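Local structure of mirolysin (Tannerella forsythia, 6R7V) at residues H217-D222 against M267-D272; F263-D268 against L277-Q282. The protein is a zinc metallopeptidase of the pappalysin family that probably cleaves peptide bonds, here as a zymogen kept latent by a cysteine switch. The protein carries 1 engineered substitution. All blocks are in the same frame, centred on the assembly; numbering follows the deposited sequence.

Interaction 1 (H217-D222 against M267-D272); sequences HIWGDD and MDYTYD. With CA (calcium ion), chain B; ZN (zinc ion), chain D.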
loop_
_atom_site.group_PDB
_atom_site.type_symbol
_atom_site.label_atom_id
_atom_site.label_comp_id
_atom_site.label_asym_id
_atom_site.label_seq_id
_atom_site.Cartn_x
_atom_site.Cartn_y
_atom_site.Cartn_z
ATOM N N HIS A 217 4.454 -0.362 9.047
ATOM C CA HIS A 217 5.736 -1.059 8.968
ATOM C C HIS A 217 5.859 -2.074 10.077
ATOM O O HIS A 217 5.547 -1.778 11.239
ATOM C CB HIS A 217 6.864 -0.063 9.053
ATOM C CG HIS A 217 6.949 0.774 7.828
ATOM N ND1 HIS A 217 7.398 2.064 7.882
ATOM C CD2 HIS A 217 6.610 0.480 6.552
ATOM C CE1 HIS A 217 7.352 2.521 6.641
ATOM N NE2 HIS A 217 6.846 1.622 5.807
ATOM N N ILE A 218 6.329 -3.272 9.712
ATOM C CA ILE A 218 6.309 -4.412 10.626
ATOM C C ILE A 218 7.184 -4.185 11.888
ATOM O O ILE A 218 6.898 -4.731 12.952
ATOM C CB ILE A 218 6.730 -5.680 9.863
ATOM C CG1 ILE A 218 6.519 -6.939 10.701
ATOM C CG2 ILE A 218 8.185 -5.583 9.341
ATOM C CD1 ILE A 218 6.534 -8.221 9.863
ATOM N N TRP A 219 8.237 -3.380 11.760
ATOM C CA TRP A 219 9.128 -3.133 12.902
ATOM C C TRP A 219 8.650 -1.995 13.828
ATOM O O TRP A 219 9.313 -1.725 14.845
ATOM C CB TRP A 219 10.562 -2.865 12.434
ATOM C CG TRP A 219 10.736 -1.552 11.761
ATOM C CD1 TRP A 219 11.138 -0.381 12.328
ATOM C CD2 TRP A 219 10.467 -1.264 10.383
ATOM N NE1 TRP A 219 11.115 0.628 11.386
ATOM C CE2 TRP A 219 10.723 0.110 10.183
ATOM C CE3 TRP A 219 10.094 -2.047 9.280
ATOM C CZ2 TRP A 219 10.572 0.731 8.936
ATOM C CZ3 TRP A 219 9.930 -1.431 8.049
ATOM C CH2 TRP A 219 10.198 -0.056 7.880
ATOM N N GLY A 220 7.540 -1.340 13.507
ATOM C CA GLY A 220 6.980 -0.343 14.418
ATOM C C GLY A 220 7.483 1.084 14.336
ATOM O O GLY A 220 7.111 1.897 15.181
ATOM N N ASP A 221 8.299 1.405 13.316
ATOM C CA ASP A 221 8.794 2.750 13.053
ATOM C C ASP A 221 9.357 3.368 14.323
ATOM O O ASP A 221 9.006 4.489 14.679
ATOM C CB ASP A 221 7.639 3.618 12.489
ATOM C CG ASP A 221 7.262 3.235 11.072
ATOM O OD1 ASP A 221 8.168 3.123 10.241
ATOM O OD2 ASP A 221 6.048 3.039 10.809
ATOM N N ASP A 222 10.227 2.630 15.031
ATOM C CA ASP A 222 10.684 3.083 16.331
ATOM C C ASP A 222 12.182 3.164 16.442
ATOM O O ASP A 222 12.725 3.134 17.556
ATOM C CB ASP A 222 10.134 2.112 17.384
ATOM C CG ASP A 222 10.427 0.644 17.099
ATOM O OD1 ASP A 222 11.247 0.354 16.201
ATOM O OD2 ASP A 222 9.826 -0.210 17.750
ATOM N N MET A 267 5.358 -5.635 4.460
ATOM C CA MET A 267 5.460 -4.389 5.197
ATOM C C MET A 267 6.842 -4.169 5.816
ATOM O O MET A 267 7.000 -3.282 6.649
ATOM C CB MET A 267 4.366 -4.314 6.272
ATOM C CG MET A 267 2.941 -4.392 5.667
ATOM S SD MET A 267 2.632 -3.372 4.175
ATOM C CE MET A 267 2.886 -1.703 4.854
ATOM N N ASP A 268 7.847 -4.925 5.349
ATOM C CA ASP A 268 9.234 -4.652 5.729
ATOM C C ASP A 268 9.852 -3.805 4.589
ATOM O O ASP A 268 9.123 -3.306 3.722
ATOM C CB ASP A 268 10.024 -5.965 6.020
ATOM C CG ASP A 268 11.170 -5.780 7.021
ATOM O OD1 ASP A 268 11.720 -4.663 7.101
ATOM O OD2 ASP A 268 11.496 -6.736 7.729
ATOM N N TYR A 269 11.191 -3.605 4.606
ATOM C CA TYR A 269 11.908 -2.800 3.612
ATOM C C TYR A 269 12.813 -3.646 2.733
ATOM O O TYR A 269 13.719 -3.121 2.084
ATOM C CB TYR A 269 12.745 -1.694 4.281
ATOM C CG TYR A 269 12.036 -0.403 4.626
ATOM C CD1 TYR A 269 10.705 -0.189 4.259
ATOM C CD2 TYR A 269 12.711 0.629 5.269
ATOM C CE1 TYR A 269 10.078 1.032 4.507
ATOM C CE2 TYR A 269 12.090 1.843 5.540
ATOM C CZ TYR A 269 10.778 2.046 5.145
ATOM O OH TYR A 269 10.157 3.231 5.453
ATOM N N THR A 270 12.570 -4.955 2.694
ATOM C CA THR A 270 13.390 -5.868 1.917
ATOM C C THR A 270 13.142 -5.759 0.394
ATOM O O THR A 270 12.150 -5.149 -0.041
ATOM C CB THR A 270 13.153 -7.288 2.409
ATOM O OG1 THR A 270 11.761 -7.491 2.550
ATOM C CG2 THR A 270 13.840 -7.545 3.747
ATOM N N TYR A 271 14.040 -6.358 -0.405
ATOM C CA TYR A 271 13.918 -6.395 -1.864
ATOM C C TYR A 271 12.640 -7.071 -2.293
ATOM O O TYR A 271 12.206 -8.012 -1.642
ATOM C CB TYR A 271 15.068 -7.176 -2.488
ATOM C CG TYR A 271 16.433 -6.544 -2.467
ATOM C CD1 TYR A 271 16.597 -5.183 -2.200
ATOM C CD2 TYR A 271 17.556 -7.286 -2.785
ATOM C CE1 TYR A 271 17.865 -4.589 -2.229
ATOM C CE2 TYR A 271 18.817 -6.704 -2.839
ATOM C CZ TYR A 271 18.969 -5.360 -2.548
ATOM O OH TYR A 271 20.244 -4.826 -2.582
ATOM N N ASP A 272 12.066 -6.636 -3.419
ATOM C CA ASP A 272 10.830 -7.232 -3.887
ATOM C C ASP A 272 10.826 -8.753 -4.008
ATOM O O ASP A 272 9.817 -9.393 -3.672
ATOM C CB ASP A 272 10.514 -6.703 -5.270
ATOM C CG ASP A 272 10.032 -5.272 -5.372
ATOM O OD1 ASP A 272 10.281 -4.482 -4.434
ATOM O OD2 ASP A 272 9.438 -4.937 -6.395
HETATM CA CA CA B . 10.776 -2.013 16.579
HETATM ZN ZN ZN D . 5.997 1.864 3.982
HETATM O O HOH W 1 8.999 -3.056 17.768
#
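Met-267 meets His-217 and the two residues after it mainly through its carbonyl oxygen. Ile-218 N donates to Met-267 O at 3.1 Å in a nearly straight bond. The donor stands above the carbonyl plane. His-217 CA adds a CH...O contact to the same oxygen at 3.5 Å. Trp-219 CZ3 also lies close to it. His-217 binds the zinc ion through NE2 at 2.0 Å. His-207, His-211 and Cys-6 complete this site, with the cysteine in the role of a latency switch. At the other ring nitrogen, His-217 ND1 donates to Asp-221 OD1 at 2.7 Å. The acceptor lies in the ring plane and uses its syn lone pair. Zinc and carboxylate together fix the rotation of the ring. Met-267 is the methionine of the Met-turn, the tight turn that underlies the zinc site in metzincins. Its side chain touches His-207 and His-211 of helix 203-212. Two residues on, Tyr-269 turns its edge to one face of the His-217 ring, a T-shaped pair with planes at 71°. Tyr-269 OH comes within 3.1 Å of His-217 CE1, but its hydrogen bond is with Glu-9. Trp-219 turns the edge of its six-membered ring to the face of Tyr-269, a second T-shaped pair. Its CH2 sits over the ring centre, 3.5 Å from Tyr-269 CZ. The indole is folded back over His-217 CB by a chi1 of 71°. Trp-219 O binds a calcium ion at 2.3 Å, as do both carboxylate oxygens of Asp-222.

Interaction 2 (F263-D268 against L277-Q282); sequences FMNYMD and LFTKGQ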
loop_
_atom_site.group_PDB
_atom_site.type_symbol
_atom_site.label_atom_id
_atom_site.label_comp_id
_atom_site.label_asym_id
_atom_site.label_seq_id
_atom_site.Cartn_x
_atom_site.Cartn_y
_atom_site.Cartn_z
ATOM N N PHE A 263 11.027 -10.994 7.897
ATOM C CA PHE A 263 11.617 -10.019 6.971
ATOM C C PHE A 263 11.063 -10.141 5.560
ATOM O O PHE A 263 11.275 -9.230 4.763
ATOM C CB PHE A 263 13.142 -10.146 6.949
ATOM C CG PHE A 263 13.652 -11.492 6.506
ATOM C CD1 PHE A 263 13.724 -11.818 5.153
ATOM C CD2 PHE A 263 14.041 -12.445 7.440
ATOM C CE1 PHE A 263 14.194 -13.063 4.744
ATOM C CE2 PHE A 263 14.517 -13.683 7.031
ATOM C CZ PHE A 263 14.579 -13.993 5.690
ATOM N N MET A 264 10.347 -11.238 5.260
ATOM C CA MET A 264 9.733 -11.472 3.943
ATOM C C MET A 264 8.264 -10.971 3.898
ATOM O O MET A 264 7.554 -11.202 2.919
ATOM C CB MET A 264 9.866 -12.943 3.500
ATOM C CG MET A 264 9.062 -13.990 4.273
ATOM S SD MET A 264 9.362 -14.147 6.053
ATOM C CE MET A 264 11.094 -14.599 6.062
ATOM N N ASN A 265 7.838 -10.304 4.958
ATOM C CA ASN A 265 6.526 -9.642 4.989
ATOM C C ASN A 265 6.563 -8.451 4.061
ATOM O O ASN A 265 7.563 -7.724 4.027
ATOM C CB ASN A 265 6.216 -9.197 6.408
ATOM C CG ASN A 265 4.761 -8.802 6.565
ATOM O OD1 ASN A 265 4.387 -7.663 6.302
ATOM N ND2 ASN A 265 3.913 -9.760 6.940
ATOM N N TYR A 266 5.459 -8.193 3.330
ATOM C CA TYR A 266 5.451 -7.029 2.436
ATOM C C TYR A 266 5.627 -5.700 3.151
ATOM O O TYR A 266 6.013 -4.717 2.492
ATOM C CB TYR A 266 4.127 -6.969 1.657
ATOM C CG TYR A 266 3.866 -8.197 0.796
ATOM C CD1 TYR A 266 4.772 -8.600 -0.171
ATOM C CD2 TYR A 266 2.725 -8.970 0.977
ATOM C CE1 TYR A 266 4.573 -9.761 -0.916
ATOM C CE2 TYR A 266 2.494 -10.110 0.205
ATOM C CZ TYR A 266 3.427 -10.505 -0.724
ATOM O OH TYR A 266 3.214 -11.635 -1.468
ATOM N N MET A 267 5.358 -5.635 4.460
ATOM C CA MET A 267 5.460 -4.389 5.197
ATOM C C MET A 267 6.842 -4.169 5.816
ATOM O O MET A 267 7.000 -3.282 6.649
ATOM C CB MET A 267 4.366 -4.314 6.272
ATOM C CG MET A 267 2.941 -4.392 5.667
ATOM S SD MET A 267 2.632 -3.372 4.175
ATOM C CE MET A 267 2.886 -1.703 4.854
ATOM N N ASP A 268 7.847 -4.925 5.349
ATOM C CA ASP A 268 9.234 -4.652 5.729
ATOM C C ASP A 268 9.852 -3.805 4.589
ATOM O O ASP A 268 9.123 -3.306 3.722
ATOM C CB ASP A 268 10.024 -5.965 6.020
ATOM C CG ASP A 268 11.170 -5.780 7.021
ATOM O OD1 ASP A 268 11.720 -4.663 7.101
ATOM O OD2 ASP A 268 11.496 -6.736 7.729
ATOM N N LEU A 277 4.686 -12.607 1.731
ATOM C CA LEU A 277 3.436 -12.815 2.462
ATOM C C LEU A 277 2.932 -11.603 3.183
ATOM O O LEU A 277 3.688 -10.680 3.571
ATOM C CB LEU A 277 3.494 -13.988 3.501
ATOM C CG LEU A 277 4.070 -13.642 4.889
ATOM C CD1 LEU A 277 3.704 -14.729 5.917
ATOM C CD2 LEU A 277 5.587 -13.491 4.859
ATOM N N PHE A 278 1.590 -11.638 3.368
ATOM C CA PHE A 278 0.875 -10.938 4.417
ATOM C C PHE A 278 0.505 -11.978 5.434
ATOM O O PHE A 278 0.331 -13.141 5.053
ATOM C CB PHE A 278 -0.421 -10.256 3.941
ATOM C CG PHE A 278 -0.255 -9.015 3.088
ATOM C CD1 PHE A 278 0.273 -7.839 3.626
ATOM C CD2 PHE A 278 -0.723 -8.997 1.776
ATOM C CE1 PHE A 278 0.351 -6.677 2.852
ATOM C CE2 PHE A 278 -0.629 -7.840 1.000
ATOM C CZ PHE A 278 -0.065 -6.701 1.537
ATOM N N THR A 279 0.292 -11.589 6.675
ATOM C CA THR A 279 -0.206 -12.560 7.645
ATOM C C THR A 279 -1.738 -12.554 7.709
ATOM O O THR A 279 -2.395 -11.601 7.250
ATOM C CB THR A 279 0.316 -12.278 9.047
ATOM O OG1 THR A 279 -0.263 -11.072 9.561
ATOM C CG2 THR A 279 1.804 -12.251 9.144
ATOM N N LYS A 280 -2.316 -13.568 8.369
ATOM C CA LYS A 280 -3.768 -13.569 8.600
ATOM C C LYS A 280 -4.202 -12.325 9.405
ATOM O O LYS A 280 -5.270 -11.769 9.145
ATOM C CB LYS A 280 -4.178 -14.832 9.351
ATOM C CG LYS A 280 -4.005 -16.088 8.487
ATOM C CD LYS A 280 -4.189 -17.359 9.308
ATOM C CE LYS A 280 -3.989 -18.587 8.455
ATOM N NZ LYS A 280 -4.036 -19.826 9.286
ATOM N N GLY A 281 -3.403 -11.928 10.400
ATOM C CA GLY A 281 -3.739 -10.747 11.190
ATOM C C GLY A 281 -3.741 -9.467 10.377
ATOM O O GLY A 281 -4.583 -8.579 10.594
ATOM N N GLN A 282 -2.774 -9.336 9.439
ATOM C CA GLN A 282 -2.763 -8.167 8.560
ATOM C C GLN A 282 -3.988 -8.192 7.651
ATOM O O GLN A 282 -4.615 -7.161 7.488
ATOM C CB GLN A 282 -1.472 -8.142 7.728
ATOM C CG GLN A 282 -0.227 -7.781 8.549
ATOM C CD GLN A 282 1.026 -7.982 7.729
ATOM O OE1 GLN A 282 1.158 -8.964 6.985
ATOM N NE2 GLN A 282 1.958 -7.014 7.814
#
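Asn-265 and Gln-282 meet from opposite directions and pair their side-chain amides by two hydrogen bonds. Asn-265 CG lies opposite the backbone N (chi1 -167°), which carries the amide across to Gln-282, and Gln-282 reaches out on an extended chain. Asn-265 ND2 donates to Gln-282 OE1 at 2.9 Å. Gln-282 NE2 returns a bond to Asn-265 OD1, also at 2.9 Å. Each acceptor lies in the amide plane of its donor, yet the two planes are twisted 49° apart. Each oxygen takes a second donor. Met-267 N reaches Asn-265 OD1 at 2.9 Å, from the face opposite to Gln-282 NE2, and closes an Asx turn. Thr-279 N reaches Gln-282 OE1 at 2.8 Å. In return Gln-282 N donates to Thr-279 OG1, which completes a capping box at the start of helix 280-288. The amide pair therefore ties the Met-turn to a helix N-terminus, and the rotation of both amides is fixed. Next to it, Tyr-266 points its edge at the face of Phe-278 in a T-shaped pair with planes at 68°. Tyr-266 CD2 stands over the centre of the Phe-278 ring, 3.5 Å from Phe-278 CD2. One face of the tyrosine ring lies against the Leu-277 backbone. Tyr-266 N donates to Leu-277 O at 3.1 Å; the bond from Leu-277 N to Met-264 O is weak. Leu-277 CD2 packs on Met-264 CG at 3.6 Å. The Thr-279 hydroxyl is also bonded to Asp-234. Helix 203-212 borders the aromatic pair: Tyr-266 and Phe-278 touch Thr-206, and Tyr-266 O is hydrogen-bonded to ND1 of the zinc ligand His-207.

Overall arrangement
Both contacts are buried, and they share Met-267 and Asp-268. The Met-turn thus has one neighbour in the metal-binding loop 217-222 and another at the start of helix 280-288. Interaction 1 belongs to the metal sites. It joins aromatic rings round a zinc ligand, with one backbone bond across the segments. Interaction 2 contains no metal ligand. It relies on a backbone bridge, paired amides and a helix cap, and reaches the zinc site only indirectly, through Met-267 and the bond of Tyr-266 O to His-207. The two also touch directly: Ile-218 CD1 packs on Asn-265 CB at 3.6 Å, and Thr-270 OG1 probably hydrogen-bonds to Phe-263 O.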